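Local coordinates for uncharacterized protein (Nostoc punctiforme, PDB 2QDR) that is of unknown function but has the double-stranded beta-helix fold of the cupins and is possibly a dioxygenase, at residues G39-I44 with L84-S89; V96-K101 with G144-L149; C249-Y254 with T269-I274. One frame throughout, in Å; residues are numbered along the deposited sequence.

Contact 1 of 3, residues G39-I44 with L84-S89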
ATOM      1  N   GLY A  39     -37.504  -4.385 -17.995  1.00 59.49           N
ATOM      2  CA  GLY A  39     -38.571  -4.881 -18.865  1.00 58.92           C
ATOM      3  C   GLY A  39     -38.567  -4.618 -20.356  1.00 59.31           C
ATOM      4  O   GLY A  39     -39.631  -4.402 -20.926  1.00 59.07           O
ATOM      5  N   ARG A  40     -37.401  -4.671 -21.000  1.00 59.89           N
ATOM      6  CA  ARG A  40     -37.322  -4.387 -22.444  1.00 60.13           C
ATOM      7  C   ARG A  40     -37.463  -5.599 -23.378  1.00 60.80           C
ATOM      8  O   ARG A  40     -37.097  -6.718 -23.042  1.00 60.54           O
ATOM      9  CB  ARG A  40     -36.016  -3.665 -22.797  1.00 60.08           C
ATOM     10  CG  ARG A  40     -35.847  -2.304 -22.150  1.00 57.72           C
ATOM     11  CD  ARG A  40     -34.656  -1.577 -22.768  1.00 59.80           C
ATOM     12  NE  ARG A  40     -34.402  -0.270 -22.156  1.00 57.28           N
ATOM     13  CZ  ARG A  40     -33.500   0.617 -22.585  1.00 58.44           C
ATOM     14  NH1 ARG A  40     -32.782   0.414 -23.690  1.00 54.68           N
ATOM     15  NH2 ARG A  40     -33.353   1.768 -21.928  1.00 62.02           N
ATOM     16  N   ARG A  41     -37.981  -5.305 -24.570  1.00 62.17           N
ATOM     17  CA  ARG A  41     -38.203  -6.252 -25.638  1.00 63.89           C
ATOM     18  C   ARG A  41     -36.961  -6.177 -26.525  1.00 62.48           C
ATOM     19  O   ARG A  41     -36.519  -5.073 -26.815  1.00 62.57           O
ATOM     20  CB  ARG A  41     -39.433  -5.831 -26.429  1.00 63.70           C
ATOM     21  CG  ARG A  41     -39.949  -6.791 -27.500  1.00 68.32           C
ATOM     22  CD  ARG A  41     -41.072  -6.077 -28.265  1.00 68.88           C
ATOM     23  NE  ARG A  41     -41.819  -6.859 -29.267  1.00 75.52           N
ATOM     24  CZ  ARG A  41     -41.378  -7.211 -30.488  1.00 77.25           C
ATOM     25  NH1 ARG A  41     -40.134  -6.943 -30.899  1.00 81.74           N
ATOM     26  NH2 ARG A  41     -42.182  -7.896 -31.299  1.00 75.68           N
ATOM     27  N   THR A  42     -36.403  -7.302 -26.952  1.00 61.21           N
ATOM     28  CA  THR A  42     -35.237  -7.262 -27.833  1.00 61.22           C
ATOM     29  C   THR A  42     -35.689  -7.276 -29.295  1.00 61.23           C
ATOM     30  O   THR A  42     -36.879  -7.435 -29.595  1.00 62.25           O
ATOM     31  CB  THR A  42     -34.313  -8.442 -27.589  1.00 61.41           C
ATOM     32  OG1 THR A  42     -34.995  -9.652 -27.944  1.00 62.93           O
ATOM     33  CG2 THR A  42     -33.892  -8.483 -26.121  1.00 61.59           C
ATOM     34  N   ALA A  43     -34.728  -7.087 -30.195  1.00 60.54           N
ATOM     35  CA  ALA A  43     -34.972  -7.107 -31.633  1.00 59.61           C
ATOM     36  C   ALA A  43     -35.318  -8.510 -32.105  1.00 58.84           C
ATOM     37  O   ALA A  43     -36.034  -8.662 -33.075  1.00 59.41           O
ATOM     38  CB  ALA A  43     -33.758  -6.602 -32.393  1.00 59.84           C
ATOM     39  N   ILE A  44     -34.812  -9.525 -31.414  1.00 58.43           N
ATOM     40  CA  ILE A  44     -35.060 -10.931 -31.758  1.00 58.52           C
ATOM     41  C   ILE A  44     -36.216 -11.616 -30.994  1.00 58.69           C
ATOM     42  O   ILE A  44     -36.472 -12.795 -31.239  1.00 58.55           O
ATOM     43  CB  ILE A  44     -33.756 -11.787 -31.549  1.00 58.07           C
ATOM     44  CG1 ILE A  44     -33.423 -12.020 -30.054  1.00 59.36           C
ATOM     45  CG2 ILE A  44     -32.583 -11.144 -32.289  1.00 57.17           C
ATOM     46  CD1 ILE A  44     -32.171 -12.848 -29.830  1.00 59.44           C
ATOM     47  N   LEU A  84     -32.241  -2.101 -31.205  1.00 60.32           N
ATOM     48  CA  LEU A  84     -31.760  -3.253 -30.409  1.00 60.39           C
ATOM     49  C   LEU A  84     -32.705  -3.702 -29.291  1.00 60.46           C
ATOM     50  O   LEU A  84     -33.095  -4.875 -29.237  1.00 59.58           O
ATOM     51  CB  LEU A  84     -30.377  -2.938 -29.827  1.00 60.04           C
ATOM     52  CG  LEU A  84     -29.133  -2.988 -30.745  1.00 62.50           C
ATOM     53  CD1 LEU A  84     -29.345  -2.542 -32.177  1.00 61.16           C
ATOM     54  CD2 LEU A  84     -27.971  -2.180 -30.113  1.00 61.51           C
ATOM     55  N   THR A  85     -33.015  -2.789 -28.373  1.00 60.29           N
ATOM     56  CA  THR A  85     -33.939  -3.053 -27.262  1.00 59.62           C
ATOM     57  C   THR A  85     -34.751  -1.817 -26.981  1.00 59.13           C
ATOM     58  O   THR A  85     -34.296  -0.703 -27.239  1.00 57.31           O
ATOM     59  CB  THR A  85     -33.259  -3.441 -25.920  1.00 60.45           C
ATOM     60  OG1 THR A  85     -32.370  -2.395 -25.500  1.00 59.05           O
ATOM     61  CG2 THR A  85     -32.491  -4.728 -26.051  1.00 60.11           C
ATOM     62  N   TRP A  86     -35.969  -2.016 -26.487  1.00 60.38           N
ATOM     63  CA  TRP A  86     -36.846  -0.896 -26.148  1.00 60.33           C
ATOM     64  C   TRP A  86     -37.953  -1.303 -25.194  1.00 60.83           C
ATOM     65  O   TRP A  86     -38.233  -2.485 -25.010  1.00 59.33           O
ATOM     66  CB  TRP A  86     -37.459  -0.265 -27.403  1.00 60.23           C
ATOM     67  CG  TRP A  86     -38.440  -1.117 -28.160  1.00 61.52           C
ATOM     68  CD1 TRP A  86     -39.806  -1.035 -28.109  1.00 60.46           C
ATOM     69  CD2 TRP A  86     -38.138  -2.166 -29.082  1.00 61.35           C
ATOM     70  NE1 TRP A  86     -40.367  -1.965 -28.945  1.00 59.92           N
ATOM     71  CE2 TRP A  86     -39.365  -2.673 -29.554  1.00 63.07           C
ATOM     72  CE3 TRP A  86     -36.951  -2.725 -29.561  1.00 60.14           C
ATOM     73  CZ2 TRP A  86     -39.434  -3.709 -30.490  1.00 62.54           C
ATOM     74  CZ3 TRP A  86     -37.022  -3.751 -30.485  1.00 60.96           C
ATOM     75  CH2 TRP A  86     -38.251  -4.233 -30.938  1.00 60.30           C
ATOM     76  N   HIS A  87     -38.553  -0.286 -24.583  1.00 62.67           N
ATOM     77  CA  HIS A  87     -39.670  -0.431 -23.658  1.00 63.67           C
ATOM     78  C   HIS A  87     -40.749   0.469 -24.236  1.00 64.12           C
ATOM     79  O   HIS A  87     -40.424   1.450 -24.910  1.00 64.04           O
ATOM     80  CB  HIS A  87     -39.271  -0.073 -22.220  1.00 64.43           C
ATOM     81  CG  HIS A  87     -40.371  -0.265 -21.218  1.00 66.45           C
ATOM     82  ND1 HIS A  87     -40.891   0.768 -20.470  1.00 71.89           N
ATOM     83  CD2 HIS A  87     -41.095  -1.361 -20.892  1.00 68.13           C
ATOM     84  CE1 HIS A  87     -41.858   0.308 -19.697  1.00 70.59           C
ATOM     85  NE2 HIS A  87     -42.003  -0.982 -19.935  1.00 67.75           N
ATOM     86  N   ASP A  88     -42.021   0.129 -24.011  1.00 65.65           N
ATOM     87  CA  ASP A  88     -43.149   0.935 -24.551  1.00 66.59           C
ATOM     88  C   ASP A  88     -43.257   2.363 -23.983  1.00 65.69           C
ATOM     89  O   ASP A  88     -43.860   3.213 -24.628  1.00 65.76           O
ATOM     90  CB  ASP A  88     -44.497   0.203 -24.401  1.00 67.69           C
ATOM     91  CG  ASP A  88     -44.599  -1.045 -25.284  1.00 70.96           C
ATOM     92  OD1 ASP A  88     -43.554  -1.638 -25.642  1.00 73.63           O
ATOM     93  OD2 ASP A  88     -45.740  -1.436 -25.609  1.00 73.01           O
ATOM     94  N   SER A  89     -42.686   2.614 -22.799  1.00 65.11           N
ATOM     95  CA  SER A  89     -42.674   3.952 -22.190  1.00 64.58           C
ATOM     96  C   SER A  89     -41.849   4.957 -23.033  1.00 64.23           C
ATOM     97  O   SER A  89     -42.090   6.164 -22.944  1.00 64.87           O
ATOM     98  CB  SER A  89     -42.154   3.893 -20.748  1.00 64.74           C
TER
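Trp86 and Arg41 meet because their first torsions lay both side chains along the same face of the sheet. CG of Trp86 sits between its backbone N and carbonyl carbon (chi1 67°), which brings the indole back over the main chain of Arg41. CG of Arg41 lies opposite its own N (chi1 -173°), and the extended chain runs alongside the indole. Arg41 CD packs 3.6 Å from Trp86 CZ2, and Arg41 NH1 comes 3.3 Å from Trp86 CH2. The guanidinium and ring planes are 31° apart. Arg41 O lies over one face of the indole, offset toward its rim.

Arg41 and Trp86 are also an antiparallel hydrogen-bonded pair. Arg41 N donates to Trp86 O at 2.9 Å, and Trp86 N to Arg41 O at 3.1 Å. Thr42 and Thr85 form the next, non-hydrogen-bonded pair. Their CG2 methyls touch at 4.0 Å on the other face. Thr85 OG1 takes a weak bond from Arg40 NH1 at the guanidinium edge, but its stronger partner is Tyr261. Arg40 NE bonds to Asn36 O. Leu84 and Thr85 both face Thr93, a classic beta bulge. With an alanine in place of Trp86 the ring beside Arg41 is gone, and the guanidinium would probably turn more freely. Main-chain bonds thus tie strand 41-42 to strand 79-86, and the indole lies over the Arg41 carbonyl.

Contact 2 of 3, residues V96-K101 with G144-L149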
ATOM      1  N   VAL A  96     -27.544   3.637 -34.824  1.00 60.06           N
ATOM      2  CA  VAL A  96     -27.956   4.559 -35.880  1.00 60.91           C
ATOM      3  C   VAL A  96     -26.779   4.866 -36.792  1.00 61.04           C
ATOM      4  O   VAL A  96     -25.627   4.711 -36.380  1.00 61.66           O
ATOM      5  CB  VAL A  96     -28.569   5.897 -35.328  1.00 61.52           C
ATOM      6  CG1 VAL A  96     -29.789   5.618 -34.452  1.00 59.96           C
ATOM      7  CG2 VAL A  96     -27.554   6.750 -34.557  1.00 63.98           C
ATOM      8  N   VAL A  97     -27.076   5.261 -38.031  1.00 59.99           N
ATOM      9  CA  VAL A  97     -26.043   5.621 -38.993  1.00 59.56           C
ATOM     10  C   VAL A  97     -26.438   6.944 -39.623  1.00 59.51           C
ATOM     11  O   VAL A  97     -27.441   7.019 -40.337  1.00 59.89           O
ATOM     12  CB  VAL A  97     -25.831   4.559 -40.083  1.00 59.49           C
ATOM     13  CG1 VAL A  97     -24.702   4.984 -41.050  1.00 55.53           C
ATOM     14  CG2 VAL A  97     -25.549   3.204 -39.431  1.00 60.98           C
ATOM     15  N   LEU A  98     -25.646   7.977 -39.345  1.00 59.73           N
ATOM     16  CA  LEU A  98     -25.867   9.311 -39.869  1.00 59.52           C
ATOM     17  C   LEU A  98     -25.047   9.475 -41.152  1.00 59.06           C
ATOM     18  O   LEU A  98     -23.870   9.118 -41.167  1.00 59.07           O
ATOM     19  CB  LEU A  98     -25.455  10.348 -38.832  1.00 59.38           C
ATOM     20  CG  LEU A  98     -26.150  10.233 -37.471  1.00 59.95           C
ATOM     21  CD1 LEU A  98     -25.669  11.339 -36.557  1.00 61.83           C
ATOM     22  CD2 LEU A  98     -27.673  10.282 -37.576  1.00 62.88           C
ATOM     23  N   PRO A  99     -25.656  10.013 -42.230  1.00 58.49           N
ATOM     24  CA  PRO A  99     -24.905  10.162 -43.486  1.00 58.87           C
ATOM     25  C   PRO A  99     -23.865  11.305 -43.487  1.00 58.97           C
ATOM     26  O   PRO A  99     -23.936  12.180 -42.625  1.00 58.06           O
ATOM     27  CB  PRO A  99     -26.011  10.435 -44.506  1.00 58.20           C
ATOM     28  CG  PRO A  99     -27.072  11.090 -43.742  1.00 56.94           C
ATOM     29  CD  PRO A  99     -27.046  10.484 -42.376  1.00 57.70           C
ATOM     30  N   PRO A 100     -22.912  11.296 -44.453  1.00 60.42           N
ATOM     31  CA  PRO A 100     -21.827  12.293 -44.618  1.00 60.33           C
ATOM     32  C   PRO A 100     -22.169  13.781 -44.431  1.00 61.09           C
ATOM     33  O   PRO A 100     -21.467  14.462 -43.686  1.00 61.10           O
ATOM     34  CB  PRO A 100     -21.383  12.063 -46.067  1.00 59.90           C
ATOM     35  CG  PRO A 100     -21.581  10.630 -46.276  1.00 60.38           C
ATOM     36  CD  PRO A 100     -22.802  10.246 -45.490  1.00 60.55           C
ATOM     37  N   LYS A 101     -23.229  14.260 -45.081  1.00 61.74           N
ATOM     38  CA  LYS A 101     -23.635  15.671 -44.986  1.00 62.11           C
ATOM     39  C   LYS A 101     -24.705  15.931 -43.905  1.00 62.13           C
ATOM     40  O   LYS A 101     -25.389  16.956 -43.966  1.00 61.68           O
ATOM     41  CB  LYS A 101     -24.108  16.188 -46.360  1.00 62.09           C
ATOM     42  CG  LYS A 101     -23.066  16.091 -47.476  1.00 63.11           C
ATOM     43  N   GLY A 144     -25.690  22.706 -29.202  1.00 63.18           N
ATOM     44  CA  GLY A 144     -25.598  23.598 -30.357  1.00 62.67           C
ATOM     45  C   GLY A 144     -25.838  22.802 -31.638  1.00 62.79           C
ATOM     46  O   GLY A 144     -26.241  21.633 -31.576  1.00 61.51           O
ATOM     47  N   SER A 145     -25.607  23.432 -32.798  1.00 63.00           N
ATOM     48  CA  SER A 145     -25.764  22.754 -34.089  1.00 62.80           C
ATOM     49  C   SER A 145     -24.814  21.565 -34.111  1.00 62.82           C
ATOM     50  O   SER A 145     -23.677  21.679 -33.642  1.00 62.07           O
ATOM     51  CB  SER A 145     -25.408  23.642 -35.292  1.00 62.58           C
ATOM     52  OG  SER A 145     -26.177  24.824 -35.375  1.00 64.76           O
ATOM     53  N   TRP A 146     -25.272  20.437 -34.647  1.00 62.79           N
ATOM     54  CA  TRP A 146     -24.435  19.237 -34.696  1.00 63.61           C
ATOM     55  C   TRP A 146     -24.421  18.616 -36.101  1.00 62.03           C
ATOM     56  O   TRP A 146     -25.387  18.745 -36.844  1.00 62.19           O
ATOM     57  CB  TRP A 146     -24.816  18.266 -33.550  1.00 66.38           C
ATOM     58  CG  TRP A 146     -26.209  17.778 -33.510  1.00 68.44           C
ATOM     59  CD1 TRP A 146     -27.327  18.503 -33.207  1.00 71.80           C
ATOM     60  CD2 TRP A 146     -26.636  16.427 -33.657  1.00 67.90           C
ATOM     61  NE1 TRP A 146     -28.436  17.695 -33.230  1.00 72.47           N
ATOM     62  CE2 TRP A 146     -28.037  16.412 -33.496  1.00 72.09           C
ATOM     63  CE3 TRP A 146     -25.975  15.229 -33.946  1.00 70.27           C
ATOM     64  CZ2 TRP A 146     -28.793  15.241 -33.618  1.00 72.55           C
ATOM     65  CZ3 TRP A 146     -26.721  14.068 -34.061  1.00 71.15           C
ATOM     66  CH2 TRP A 146     -28.117  14.082 -33.901  1.00 71.15           C
ATOM     67  N   LYS A 147     -23.295  17.987 -36.449  1.00 61.24           N
ATOM     68  CA  LYS A 147     -23.075  17.410 -37.780  1.00 61.91           C
ATOM     69  C   LYS A 147     -22.079  16.263 -37.824  1.00 61.47           C
ATOM     70  O   LYS A 147     -21.321  16.057 -36.875  1.00 62.50           O
ATOM     71  CB  LYS A 147     -22.518  18.504 -38.706  1.00 62.05           C
ATOM     72  CG  LYS A 147     -21.160  19.082 -38.236  1.00 61.89           C
ATOM     73  CD  LYS A 147     -20.660  20.207 -39.101  1.00 62.15           C
ATOM     74  CE  LYS A 147     -19.393  20.792 -38.496  1.00 63.14           C
ATOM     75  NZ  LYS A 147     -18.846  21.915 -39.298  1.00 66.89           N
ATOM     76  N   VAL A 148     -22.069  15.555 -38.954  1.00 60.00           N
ATOM     77  CA  VAL A 148     -21.144  14.453 -39.179  1.00 60.18           C
ATOM     78  C   VAL A 148     -19.882  15.063 -39.794  1.00 60.58           C
ATOM     79  O   VAL A 148     -19.973  15.927 -40.659  1.00 60.80           O
ATOM     80  CB  VAL A 148     -21.738  13.335 -40.064  1.00 60.14           C
ATOM     81  CG1 VAL A 148     -20.687  12.288 -40.422  1.00 60.42           C
ATOM     82  CG2 VAL A 148     -22.903  12.659 -39.354  1.00 61.80           C
ATOM     83  N   LEU A 149     -18.720  14.599 -39.328  1.00 60.75           N
ATOM     84  CA  LEU A 149     -17.416  15.071 -39.774  1.00 60.71           C
ATOM     85  C   LEU A 149     -16.706  14.098 -40.691  1.00 61.68           C
ATOM     86  O   LEU A 149     -17.045  12.914 -40.743  1.00 62.24           O
ATOM     87  CB  LEU A 149     -16.508  15.281 -38.564  1.00 60.86           C
ATOM     88  CG  LEU A 149     -16.902  16.334 -37.538  1.00 61.29           C
ATOM     89  CD1 LEU A 149     -16.013  16.194 -36.305  1.00 62.61           C
ATOM     90  CD2 LEU A 149     -16.820  17.733 -38.134  1.00 57.78           C
TER
HETATM   91  O   HOH W   1     -18.569  15.371 -43.044  1.00 51.67           O
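Leu98 and Val148 make the apolar part of this contact, with Trp146 beside them. Leu98 CB lies 3.5 Å from Val148 CG2, and the two side chains approach at a slant. CG2 of Val148 stands opposite its own carbonyl carbon, while CG1 is anti to the backbone N (chi1 173°); this turns CG2 to Leu98. Leu98 CD1 reaches further, to Trp146 CZ3 at 3.8 Å. Here the leucine and indole side chains cross at about a right angle. Phe102 extends the cluster: its ring meets Trp146 edge-to-face, and it also touches Val148. Within its own sheet, Leu98 packs against Ile156 of the neighbouring strand 154-160.

The carbonyl of Pro99 makes the second kind of contact. Pro99 O comes 3.5 Å from Val148 CG2, so the valine side chain fits against the proline backbone as well as the leucine.

The polar link is made by water. Pro100 O and Val148 O are both acceptors and cannot bond to each other. One water donates to both, at 3.1 Å from Pro100 O and 2.8 Å from Val148 O. It joins the two main chains where they are not paired as strands.

Strand 92-98 belongs to a large antiparallel sheet and strand 146-149 to a smaller, four-stranded one. The chain leaves the first sheet here and soon enters the second as strand 103-104, which pairs with strand 146-149. Apolar packing between sheets helps hold a cupin double-stranded beta-helix together, and this contact is consistent with that.

Contact 3 of 3, residues C249-Y254 with T269-I274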
ATOM      1  N   CYS A 249     -15.701 -12.889 -27.025  1.00 63.44           N
ATOM      2  CA  CYS A 249     -15.922 -13.536 -25.740  1.00 62.95           C
ATOM      3  C   CYS A 249     -16.997 -14.602 -25.869  1.00 62.27           C
ATOM      4  O   CYS A 249     -18.140 -14.306 -26.218  1.00 62.72           O
ATOM      5  CB  CYS A 249     -16.298 -12.560 -24.641  1.00 63.08           C
ATOM      6  SG  CYS A 249     -16.469 -13.427 -23.067  1.00 66.52           S
ATOM      7  N   ASP A 250     -16.596 -15.850 -25.641  1.00 62.86           N
ATOM      8  CA  ASP A 250     -17.508 -16.977 -25.683  1.00 62.49           C
ATOM      9  C   ASP A 250     -18.241 -16.934 -24.371  1.00 62.39           C
ATOM     10  O   ASP A 250     -17.608 -16.785 -23.342  1.00 60.84           O
ATOM     11  CB  ASP A 250     -16.794 -18.329 -25.827  1.00 61.48           C
ATOM     12  CG  ASP A 250     -16.034 -18.467 -27.131  1.00 60.55           C
ATOM     13  OD1 ASP A 250     -16.343 -17.755 -28.094  1.00 62.93           O
ATOM     14  OD2 ASP A 250     -15.137 -19.319 -27.211  1.00 56.73           O
ATOM     15  N   VAL A 251     -19.565 -16.980 -24.420  1.00 63.66           N
ATOM     16  CA  VAL A 251     -20.391 -17.006 -23.221  1.00 64.06           C
ATOM     17  C   VAL A 251     -21.323 -18.199 -23.485  1.00 63.79           C
ATOM     18  O   VAL A 251     -22.293 -18.108 -24.236  1.00 64.31           O
ATOM     19  CB  VAL A 251     -21.052 -15.635 -22.891  1.00 64.54           C
ATOM     20  CG1 VAL A 251     -21.710 -14.985 -24.114  1.00 70.41           C
ATOM     21  CG2 VAL A 251     -22.028 -15.793 -21.734  1.00 65.48           C
ATOM     22  N   GLY A 252     -20.956 -19.343 -22.907  1.00 63.59           N
ATOM     23  CA  GLY A 252     -21.685 -20.579 -23.097  1.00 63.34           C
ATOM     24  C   GLY A 252     -21.223 -21.051 -24.454  1.00 63.20           C
ATOM     25  O   GLY A 252     -20.035 -21.006 -24.742  1.00 63.55           O
ATOM     26  N   ASP A 253     -22.162 -21.459 -25.295  1.00 64.62           N
ATOM     27  CA  ASP A 253     -21.835 -21.914 -26.660  1.00 66.44           C
ATOM     28  C   ASP A 253     -22.055 -20.793 -27.723  1.00 65.49           C
ATOM     29  O   ASP A 253     -21.981 -21.070 -28.915  1.00 66.77           O
ATOM     30  CB  ASP A 253     -22.549 -23.248 -27.011  1.00 67.48           C
ATOM     31  CG  ASP A 253     -24.057 -23.192 -26.835  1.00 75.59           C
ATOM     32  OD1 ASP A 253     -24.561 -22.230 -26.198  1.00 83.79           O
ATOM     33  OD2 ASP A 253     -24.737 -24.133 -27.307  1.00 84.88           O
ATOM     34  N   TYR A 254     -22.283 -19.547 -27.283  1.00 63.61           N
ATOM     35  CA  TYR A 254     -22.455 -18.397 -28.167  1.00 62.26           C
ATOM     36  C   TYR A 254     -21.161 -17.617 -28.136  1.00 62.61           C
ATOM     37  O   TYR A 254     -20.584 -17.443 -27.064  1.00 62.81           O
ATOM     38  CB  TYR A 254     -23.592 -17.481 -27.700  1.00 61.04           C
ATOM     39  CG  TYR A 254     -23.920 -16.348 -28.664  1.00 59.54           C
ATOM     40  CD1 TYR A 254     -23.254 -15.119 -28.608  1.00 59.97           C
ATOM     41  CD2 TYR A 254     -24.913 -16.505 -29.627  1.00 58.28           C
ATOM     42  CE1 TYR A 254     -23.576 -14.081 -29.503  1.00 58.83           C
ATOM     43  CE2 TYR A 254     -25.229 -15.487 -30.526  1.00 56.84           C
ATOM     44  CZ  TYR A 254     -24.567 -14.284 -30.459  1.00 58.70           C
ATOM     45  OH  TYR A 254     -24.905 -13.301 -31.356  1.00 57.04           O
ATOM     46  N   THR A 269     -29.144 -15.662 -15.547  1.00 59.24           N
ATOM     47  CA  THR A 269     -28.061 -16.557 -15.148  1.00 60.34           C
ATOM     48  C   THR A 269     -27.105 -16.678 -16.329  1.00 61.32           C
ATOM     49  O   THR A 269     -27.313 -17.497 -17.228  1.00 62.93           O
ATOM     50  CB  THR A 269     -28.617 -17.912 -14.701  1.00 60.83           C
ATOM     51  OG1 THR A 269     -29.554 -17.698 -13.640  1.00 58.58           O
ATOM     52  CG2 THR A 269     -27.487 -18.837 -14.220  1.00 62.02           C
ATOM     53  N   LEU A 270     -26.064 -15.849 -16.323  1.00 60.88           N
ATOM     54  CA  LEU A 270     -25.098 -15.828 -17.424  1.00 61.27           C
ATOM     55  C   LEU A 270     -24.127 -17.003 -17.412  1.00 61.75           C
ATOM     56  O   LEU A 270     -23.516 -17.275 -16.378  1.00 62.11           O
ATOM     57  CB  LEU A 270     -24.304 -14.508 -17.459  1.00 61.13           C
ATOM     58  CG  LEU A 270     -25.043 -13.312 -18.089  1.00 64.11           C
ATOM     59  CD1 LEU A 270     -25.125 -13.432 -19.627  1.00 65.39           C
ATOM     60  CD2 LEU A 270     -26.451 -13.081 -17.501  1.00 63.44           C
ATOM     61  N   PRO A 271     -23.977 -17.703 -18.562  1.00 62.51           N
ATOM     62  CA  PRO A 271     -23.025 -18.816 -18.617  1.00 62.09           C
ATOM     63  C   PRO A 271     -21.571 -18.400 -18.440  1.00 61.91           C
ATOM     64  O   PRO A 271     -21.261 -17.219 -18.338  1.00 62.45           O
ATOM     65  CB  PRO A 271     -23.207 -19.368 -20.042  1.00 62.90           C
ATOM     66  CG  PRO A 271     -24.525 -18.867 -20.508  1.00 61.89           C
ATOM     67  CD  PRO A 271     -24.701 -17.555 -19.847  1.00 62.91           C
ATOM     68  N   ARG A 272     -20.693 -19.391 -18.423  1.00 61.79           N
ATOM     69  CA  ARG A 272     -19.270 -19.179 -18.261  1.00 61.80           C
ATOM     70  C   ARG A 272     -18.730 -18.358 -19.425  1.00 62.02           C
ATOM     71  O   ARG A 272     -19.150 -18.565 -20.554  1.00 62.01           O
ATOM     72  CB  ARG A 272     -18.591 -20.535 -18.213  1.00 61.23           C
ATOM     73  CG  ARG A 272     -17.118 -20.570 -17.901  1.00 63.00           C
ATOM     74  CD  ARG A 272     -16.656 -22.032 -17.901  1.00 63.29           C
ATOM     75  NE  ARG A 272     -15.355 -22.206 -17.276  1.00 66.50           N
ATOM     76  CZ  ARG A 272     -14.717 -23.367 -17.090  1.00 67.11           C
ATOM     77  NH1 ARG A 272     -15.225 -24.525 -17.503  1.00 67.70           N
ATOM     78  NH2 ARG A 272     -13.538 -23.371 -16.486  1.00 70.92           N
ATOM     79  N   HIS A 273     -17.826 -17.425 -19.130  1.00 62.40           N
ATOM     80  CA  HIS A 273     -17.192 -16.551 -20.111  1.00 62.80           C
ATOM     81  C   HIS A 273     -15.771 -16.994 -20.370  1.00 61.64           C
ATOM     82  O   HIS A 273     -14.993 -17.130 -19.423  1.00 61.45           O
ATOM     83  CB  HIS A 273     -17.115 -15.119 -19.618  1.00 64.39           C
ATOM     84  CG  HIS A 273     -18.426 -14.401 -19.572  1.00 68.28           C
ATOM     85  ND1 HIS A 273     -19.459 -14.757 -18.729  1.00 71.06           N
ATOM     86  CD2 HIS A 273     -18.828 -13.271 -20.202  1.00 71.95           C
ATOM     87  CE1 HIS A 273     -20.463 -13.910 -18.882  1.00 72.96           C
ATOM     88  NE2 HIS A 273     -20.102 -12.993 -19.763  1.00 79.69           N
ATOM     89  N   ILE A 274     -15.424 -17.217 -21.639  1.00 61.41           N
ATOM     90  CA  ILE A 274     -14.065 -17.624 -22.008  1.00 61.98           C
ATOM     91  C   ILE A 274     -13.640 -16.893 -23.282  1.00 61.69           C
ATOM     92  O   ILE A 274     -14.437 -16.727 -24.198  1.00 60.31           O
ATOM     93  CB  ILE A 274     -13.903 -19.168 -22.203  1.00 62.36           C
ATOM     94  CG1 ILE A 274     -14.512 -19.966 -21.026  1.00 66.13           C
ATOM     95  CG2 ILE A 274     -12.406 -19.532 -22.417  1.00 62.41           C
ATOM     96  CD1 ILE A 274     -14.367 -21.509 -21.105  1.00 62.38           C
TER
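The His273 imidazole has Val251 over one face and Cys249 at its edge. Val251 CG2 stands 4.0 Å from the centroid of the His273 ring, only 18° off the normal, a CH-pi contact. Cys249 SG lies near the ring plane, 3.7 Å from His273 CD2. CG2 of Val251 is anti to the backbone N, which places it over the ring and also 3.7 Å from Pro271 CD. NE2 of His273 is modelled as linked to an unidentified ligand, probably from the crystallisation liquor, so the link probably says little about function.

Strand 248-251 pairs antiparallel with strand 268-275. It also forms a tight beta hairpin with strand 254-257, through a type II' turn from Val251 to Tyr254 in which Val251 N bonds to Tyr254 O. Gly252 takes the positive phi (79°) of that turn. Its CA packs against Pro271 CB at 3.6 Å.

Asp250 and Ile274 form the hydrogen-bonded pair. Asp250 N donates to Ile274 O at 2.7 Å, and Ile274 N to Asp250 O at 2.8 Å. Gly252 N bonds to Arg272 O at 3.1 Å. The charged ends turn to other partners: Asp250 makes a salt bridge with Arg255, and Arg272 with Asp229.

How the contacts relate
The three contacts follow one another along the chain, each closing before the next opens. Contacts 1 and 2 reach the same antiparallel sheet, through the neighbouring strands 79-86 and 92-98. Their centres are 26 Å apart. Contact 1 adds the short strand 41-42 to that sheet, while contact 2 packs it against the sheet that holds strand 146-149. Contact 3 lies within a third sheet, late in the chain, where it pairs a hairpin strand with strand 268-275. Its centre is 22 Å from that of contact 1. Contacts 2 and 3 lie on opposite sides of the chain's centre, 36 Å apart between centres. The contacts thus span a cupin-type protein with no helix, built of strands and loops.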